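Local coordinates for protein rRNA adenine N-6-methyltransferase (Saccharopolyspora erythraea, PDB 6NVM) that dimethylates N6 of adenine 2085 in 23S rRNA using S-adenosyl-L-methionine, lowering ribosome affinity for macrolide, lincosamide and streptogramin B antibiotics, at residues Glu227-Ala230 with Leu231-Glu235; Pro282-Trp285 with Leu286-Phe289. One frame throughout, in Å; residues are numbered along the deposited sequence. Where two conformers were deposited one is given.

Contact 1. Residues Glu227-Ala230 with Leu231-Glu235; sequences EGAA and LERYE
The guanidinium of R233 folds back over the two alanines one turn before it. Its NH1 lies 3.6 Å from CB of A229 and its NH2 the same distance from CB of A230, while CA of A230 sits under one face of the plane, nearer its border than its middle. With CG anti to the carbonyl carbon, the chain already runs toward the helix start from CB, and the bend at chi3 (-58°) brings the guanidinium down over the alanines. Alanine suits both positions, because its small methyl lets the flat cation come down almost onto the backbone.

The backbone below is the opening of helix 228-243, in the C-terminal helical part that follows the Rossmann-like methyltransferase fold. Four successive i to i+4 bonds start it, and they improve as the helix settles. L231 N reaches E227 O at 3.3 Å with a straight N-H, yet it stands well above the carbonyl plane. The donor E232 N meets G228 O at 3.2 Å in that carbonyl's plane, and both R233 N to A229 O and Y234 N to A230 O shorten to 2.9 Å. G228 has a positive phi of 62°, a backbone shape easily adopted without a side chain, and it carries the chain from the extended E227 into the helix.

Farther out, R233 NE forms a salt bridge with D293 OD1, which probably helps hold the bent chain in this direction. L231 and Y234 occupy another side of the helix. With CG anti to the backbone N (chi1 170°), Y234 directs its ring away from the alanines to pack on P190, L226 and helix 282-292, and its OH is hydrogen-bonded to V186 O. L231, a branched apolar residue, rests on P190 and L226.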
ATOM      1  N   GLU A 227      -7.234  11.891  13.991  1.00 41.60           N
ATOM      2  CA  GLU A 227      -8.599  11.398  13.873  1.00 48.96           C
ATOM      3  C   GLU A 227      -9.565  12.569  13.764  1.00 45.84           C
ATOM      4  O   GLU A 227      -9.231  13.712  14.083  1.00 47.36           O
ATOM      5  CB  GLU A 227      -8.984  10.524  15.074  1.00 59.75           C
ATOM      6  CG  GLU A 227      -8.972  11.274  16.403  1.00 71.22           C
ATOM      7  CD  GLU A 227      -9.442  10.421  17.566  1.00 80.73           C
ATOM      8  OE1 GLU A 227      -9.991   9.324  17.321  1.00 83.36           O
ATOM      9  OE2 GLU A 227      -9.263  10.851  18.727  1.00 84.23           O
ATOM     10  N   GLY A 228     -10.773  12.259  13.302  1.00 39.87           N
ATOM     11  CA  GLY A 228     -11.857  13.225  13.338  1.00 44.71           C
ATOM     12  C   GLY A 228     -11.567  14.466  12.518  1.00 45.44           C
ATOM     13  O   GLY A 228     -11.046  14.402  11.397  1.00 42.42           O
ATOM     14  N   ALA A 229     -11.921  15.621  13.087  1.00 44.66           N
ATOM     15  CA  ALA A 229     -11.801  16.881  12.364  1.00 44.79           C
ATOM     16  C   ALA A 229     -10.345  17.285  12.173  1.00 39.69           C
ATOM     17  O   ALA A 229     -10.006  17.900  11.156  1.00 37.44           O
ATOM     18  CB  ALA A 229     -12.560  17.985  13.102  1.00 48.96           C
ATOM     19  N   ALA A 230      -9.474  16.960  13.130  1.00 39.98           N
ATOM     20  CA  ALA A 230      -8.059  17.260  12.944  1.00 37.74           C
ATOM     21  C   ALA A 230      -7.512  16.534  11.723  1.00 35.82           C
ATOM     22  O   ALA A 230      -6.780  17.122  10.920  1.00 34.65           O
ATOM     23  CB  ALA A 230      -7.267  16.890  14.197  1.00 38.28           C
ATOM     24  N   LEU A 231      -7.866  15.256  11.556  1.00 36.98           N
ATOM     25  CA  LEU A 231      -7.439  14.530  10.367  1.00 36.49           C
ATOM     26  C   LEU A 231      -7.940  15.214   9.101  1.00 39.20           C
ATOM     27  O   LEU A 231      -7.197  15.336   8.119  1.00 38.01           O
ATOM     28  CB  LEU A 231      -7.935  13.089  10.421  1.00 36.59           C
ATOM     29  CG  LEU A 231      -7.641  12.263   9.167  1.00 35.48           C
ATOM     30  CD1 LEU A 231      -6.142  12.148   8.928  1.00 35.85           C
ATOM     31  CD2 LEU A 231      -8.270  10.884   9.278  1.00 36.85           C
ATOM     32  N   GLU A 232      -9.200  15.658   9.098  0.62 38.74           N
ATOM     33  CA  GLU A 232      -9.733  16.352   7.930  0.62 40.70           C
ATOM     34  C   GLU A 232      -8.964  17.638   7.654  0.62 37.71           C
ATOM     35  O   GLU A 232      -8.713  17.981   6.493  0.62 36.85           O
ATOM     36  CB  GLU A 232     -11.223  16.648   8.124  0.62 46.87           C
ATOM     37  CG  GLU A 232     -12.107  15.405   8.113  0.62 52.48           C
ATOM     38  CD  GLU A 232     -13.592  15.724   8.199  0.62 64.46           C
ATOM     39  OE1 GLU A 232     -13.977  16.873   7.901  0.62 69.63           O
ATOM     40  OE2 GLU A 232     -14.374  14.822   8.567  0.62 67.78           O
ATOM     41  N   ARG A 233      -8.582  18.368   8.707  1.00 34.23           N
ATOM     42  CA  ARG A 233      -7.795  19.580   8.509  1.00 35.17           C
ATOM     43  C   ARG A 233      -6.418  19.246   7.942  1.00 33.74           C
ATOM     44  O   ARG A 233      -5.895  19.981   7.095  1.00 30.84           O
ATOM     45  CB  ARG A 233      -7.683  20.356   9.822  1.00 37.04           C
ATOM     46  CG  ARG A 233      -9.014  20.973  10.273  1.00 38.94           C
ATOM     47  CD  ARG A 233      -8.833  22.029  11.357  1.00 40.49           C
ATOM     48  NE  ARG A 233      -8.160  21.498  12.541  1.00 38.55           N
ATOM     49  CZ  ARG A 233      -8.763  20.837  13.526  1.00 41.42           C
ATOM     50  NH1 ARG A 233     -10.071  20.613  13.491  1.00 41.03           N
ATOM     51  NH2 ARG A 233      -8.051  20.395  14.553  1.00 42.79           N
ATOM     52  N   TYR A 234      -5.827  18.132   8.380  1.00 34.04           N
ATOM     53  CA  TYR A 234      -4.567  17.675   7.798  1.00 34.54           C
ATOM     54  C   TYR A 234      -4.732  17.370   6.315  1.00 36.06           C
ATOM     55  O   TYR A 234      -3.917  17.793   5.487  1.00 34.03           O
ATOM     56  CB  TYR A 234      -4.070  16.437   8.545  1.00 32.36           C
ATOM     57  CG  TYR A 234      -2.904  15.728   7.889  1.00 31.75           C
ATOM     58  CD1 TYR A 234      -1.596  16.125   8.134  1.00 28.41           C
ATOM     59  CD2 TYR A 234      -3.112  14.653   7.032  1.00 30.27           C
ATOM     60  CE1 TYR A 234      -0.524  15.470   7.543  1.00 27.66           C
ATOM     61  CE2 TYR A 234      -2.049  13.995   6.437  1.00 30.07           C
ATOM     62  CZ  TYR A 234      -0.759  14.405   6.696  1.00 27.06           C
ATOM     63  OH  TYR A 234       0.298  13.750   6.108  1.00 30.16           O
ATOM     64  N   GLU A 235      -5.772  16.609   5.967  0.69 36.07           N
ATOM     65  CA  GLU A 235      -6.005  16.259   4.570  0.69 38.33           C
ATOM     66  C   GLU A 235      -6.205  17.506   3.717  0.69 39.77           C
ATOM     67  O   GLU A 235      -5.721  17.576   2.581  0.69 40.50           O
ATOM     68  CB  GLU A 235      -7.214  15.325   4.468  0.69 38.45           C
ATOM     69  CG  GLU A 235      -6.963  13.953   5.098  0.69 36.72           C
ATOM     70  CD  GLU A 235      -8.238  13.180   5.407  0.69 39.37           C
ATOM     71  OE1 GLU A 235      -9.332  13.790   5.433  0.69 42.10           O
ATOM     72  OE2 GLU A 235      -8.145  11.953   5.635  0.69 40.22           O
TER

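Contact 2. Residues Pro282-Trp285 with Leu286-Phe289; sequences PEQW and LRLF
Four backbone bonds join P282-W285 to the next turn of helix 282-292, the shortest being L288 N to Q284 O at 2.8 Å. P282 fits the first turn: its ring nitrogen has no hydrogen to give, but its carbonyl accepts from L286 N at 3.0 Å. R287 N to E283 O is longer, 3.2 Å, and the donor is tilted 33° from the carbonyl plane.

The same E283 carbonyl lies over one face of the R287 guanidinium, near its rim. Bent at chi3 (-59°), the arginine chain turns back toward the helix start and brings NH2 to 3.8 Å from CG of Q284, with the amide and guanidinium planes 60° apart. Its polar end is held outside this turn: NH2 bonds to A269 O and NE to H268 O, so R287 meets the end of helix 259-269. Q284 turns its OE1 back to the N-H of R281.

W285 and L288 pair on one apolar side, running alongside each other in a common direction off the helix. CD2 of L288 touches CE3 of the indole at 3.9 Å, approaching obliquely. The broad indole spans M237, C241 and I249, whereas the compact branched leucine fits against A265, L266 and A269. One short helix thus sets a polar side of E283, Q284 and R287 against a largely apolar remainder that joins three neighbouring helices, and the arginine reaches carbonyls at a helix C terminus, where the helix dipole would probably make positive charge favourable.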
ATOM      1  N   PRO A 282       6.884  12.521   5.022  1.00 33.50           N
ATOM      2  CA  PRO A 282       5.679  12.424   5.865  1.00 30.68           C
ATOM      3  C   PRO A 282       5.877  12.957   7.273  1.00 28.89           C
ATOM      4  O   PRO A 282       4.975  13.604   7.818  1.00 32.41           O
ATOM      5  CB  PRO A 282       5.381  10.919   5.857  1.00 30.04           C
ATOM      6  CG  PRO A 282       5.926  10.448   4.563  1.00 32.33           C
ATOM      7  CD  PRO A 282       7.168  11.255   4.324  1.00 32.32           C
ATOM      8  N   GLU A 283       7.031  12.701   7.890  1.00 31.85           N
ATOM      9  CA  GLU A 283       7.247  13.217   9.235  1.00 35.75           C
ATOM     10  C   GLU A 283       7.284  14.741   9.237  1.00 33.02           C
ATOM     11  O   GLU A 283       6.902  15.368  10.228  1.00 31.81           O
ATOM     12  CB  GLU A 283       8.532  12.639   9.833  1.00 38.96           C
ATOM     13  CG  GLU A 283       9.782  12.853   8.994  1.00 44.89           C
ATOM     14  CD  GLU A 283      10.047  11.711   8.026  1.00 49.91           C
ATOM     15  OE1 GLU A 283       9.101  10.946   7.708  1.00 45.07           O
ATOM     16  OE2 GLU A 283      11.212  11.580   7.586  1.00 55.33           O
ATOM     17  N   GLN A 284       7.725  15.346   8.134  1.00 31.75           N
ATOM     18  CA  GLN A 284       7.709  16.802   8.023  1.00 27.38           C
ATOM     19  C   GLN A 284       6.289  17.328   7.834  1.00 27.33           C
ATOM     20  O   GLN A 284       5.923  18.356   8.413  1.00 28.75           O
ATOM     21  CB  GLN A 284       8.618  17.240   6.878  1.00 29.91           C
ATOM     22  CG  GLN A 284      10.085  16.966   7.177  1.00 32.40           C
ATOM     23  CD  GLN A 284      10.998  17.262   6.013  1.00 35.93           C
ATOM     24  OE1 GLN A 284      10.813  16.738   4.920  1.00 36.94           O
ATOM     25  NE2 GLN A 284      11.995  18.109   6.244  1.00 40.70           N
ATOM     26  N   TRP A 285       5.469  16.634   7.039  1.00 26.62           N
ATOM     27  CA  TRP A 285       4.077  17.042   6.880  1.00 26.96           C
ATOM     28  C   TRP A 285       3.342  17.039   8.216  1.00 28.80           C
ATOM     29  O   TRP A 285       2.545  17.942   8.497  1.00 31.62           O
ATOM     30  CB  TRP A 285       3.368  16.118   5.892  1.00 29.74           C
ATOM     31  CG  TRP A 285       3.729  16.330   4.450  1.00 27.79           C
ATOM     32  CD1 TRP A 285       4.408  15.466   3.642  1.00 29.16           C
ATOM     33  CD2 TRP A 285       3.405  17.466   3.639  1.00 29.22           C
ATOM     34  NE1 TRP A 285       4.532  15.995   2.382  1.00 33.69           N
ATOM     35  CE2 TRP A 285       3.927  17.224   2.353  1.00 34.99           C
ATOM     36  CE3 TRP A 285       2.733  18.667   3.877  1.00 32.85           C
ATOM     37  CZ2 TRP A 285       3.802  18.139   1.310  1.00 38.06           C
ATOM     38  CZ3 TRP A 285       2.605  19.576   2.836  1.00 38.77           C
ATOM     39  CH2 TRP A 285       3.139  19.305   1.571  1.00 40.23           C
ATOM     40  N   LEU A 286       3.588  16.024   9.048  1.00 31.15           N
ATOM     41  CA  LEU A 286       2.943  15.964  10.359  1.00 33.32           C
ATOM     42  C   LEU A 286       3.373  17.132  11.240  1.00 30.46           C
ATOM     43  O   LEU A 286       2.545  17.761  11.909  1.00 30.02           O
ATOM     44  CB  LEU A 286       3.277  14.643  11.048  1.00 33.90           C
ATOM     45  CG  LEU A 286       2.715  13.369  10.429  1.00 37.66           C
ATOM     46  CD1 LEU A 286       3.309  12.146  11.138  1.00 36.52           C
ATOM     47  CD2 LEU A 286       1.210  13.381  10.528  1.00 37.44           C
ATOM     48  N   ARG A 287       4.672  17.423  11.272  1.00 30.29           N
ATOM     49  CA  ARG A 287       5.156  18.551  12.062  1.00 31.63           C
ATOM     50  C   ARG A 287       4.611  19.870  11.528  1.00 32.44           C
ATOM     51  O   ARG A 287       4.231  20.754  12.304  1.00 30.91           O
ATOM     52  CB  ARG A 287       6.685  18.569  12.067  1.00 32.16           C
ATOM     53  CG  ARG A 287       7.318  17.531  12.993  1.00 36.18           C
ATOM     54  CD  ARG A 287       8.690  17.996  13.487  1.00 42.95           C
ATOM     55  NE  ARG A 287       9.612  18.236  12.380  1.00 46.95           N
ATOM     56  CZ  ARG A 287      10.323  17.288  11.779  1.00 49.61           C
ATOM     57  NH1 ARG A 287      10.229  16.024  12.176  1.00 50.48           N
ATOM     58  NH2 ARG A 287      11.132  17.602  10.777  1.00 50.75           N
ATOM     59  N   LEU A 288       4.574  20.019  10.204  1.00 29.32           N
ATOM     60  CA  LEU A 288       4.007  21.221   9.604  1.00 29.59           C
ATOM     61  C   LEU A 288       2.571  21.430  10.067  1.00 31.81           C
ATOM     62  O   LEU A 288       2.184  22.538  10.458  1.00 30.62           O
ATOM     63  CB  LEU A 288       4.079  21.116   8.078  1.00 31.87           C
ATOM     64  CG  LEU A 288       3.720  22.345   7.239  1.00 39.86           C
ATOM     65  CD1 LEU A 288       4.788  23.424   7.391  1.00 41.63           C
ATOM     66  CD2 LEU A 288       3.550  21.949   5.771  1.00 44.42           C
ATOM     67  N   PHE A 289       1.764  20.365  10.028  1.00 30.27           N
ATOM     68  CA  PHE A 289       0.366  20.482  10.428  1.00 29.72           C
ATOM     69  C   PHE A 289       0.249  20.765  11.916  1.00 31.42           C
ATOM     70  O   PHE A 289      -0.581  21.576  12.338  1.00 33.91           O
ATOM     71  CB  PHE A 289      -0.399  19.206  10.071  1.00 29.99           C
ATOM     72  CG  PHE A 289      -1.819  19.213  10.564  1.00 30.75           C
ATOM     73  CD1 PHE A 289      -2.762  20.031   9.969  1.00 31.38           C
ATOM     74  CD2 PHE A 289      -2.202  18.424  11.638  1.00 29.51           C
ATOM     75  CE1 PHE A 289      -4.064  20.059  10.426  1.00 34.10           C
ATOM     76  CE2 PHE A 289      -3.507  18.446  12.101  1.00 32.28           C
ATOM     77  CZ  PHE A 289      -4.437  19.267  11.495  1.00 34.40           C
TER

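From the N terminus, the chain first builds the seven-stranded methyltransferase sheet, leaves it after strand 213-220, and enters helix 228-243, whose first turns form contact 1. Helices 249-254 and 259-269 follow before contact 2 opens helix 282-292. The contacts are in series, neither nested nor crossed, and each closes just a helical turn. Their centres are 13 Å apart, but the helices meet most closely, within these segments, at F289: its CZ lies 3.2 Å from O of A230, and its CE1 3.3 Å from N of Y234. Nearby, OH of Y234 approaches CB of W285. Together they tie the beginning and end of the C-terminal helical region.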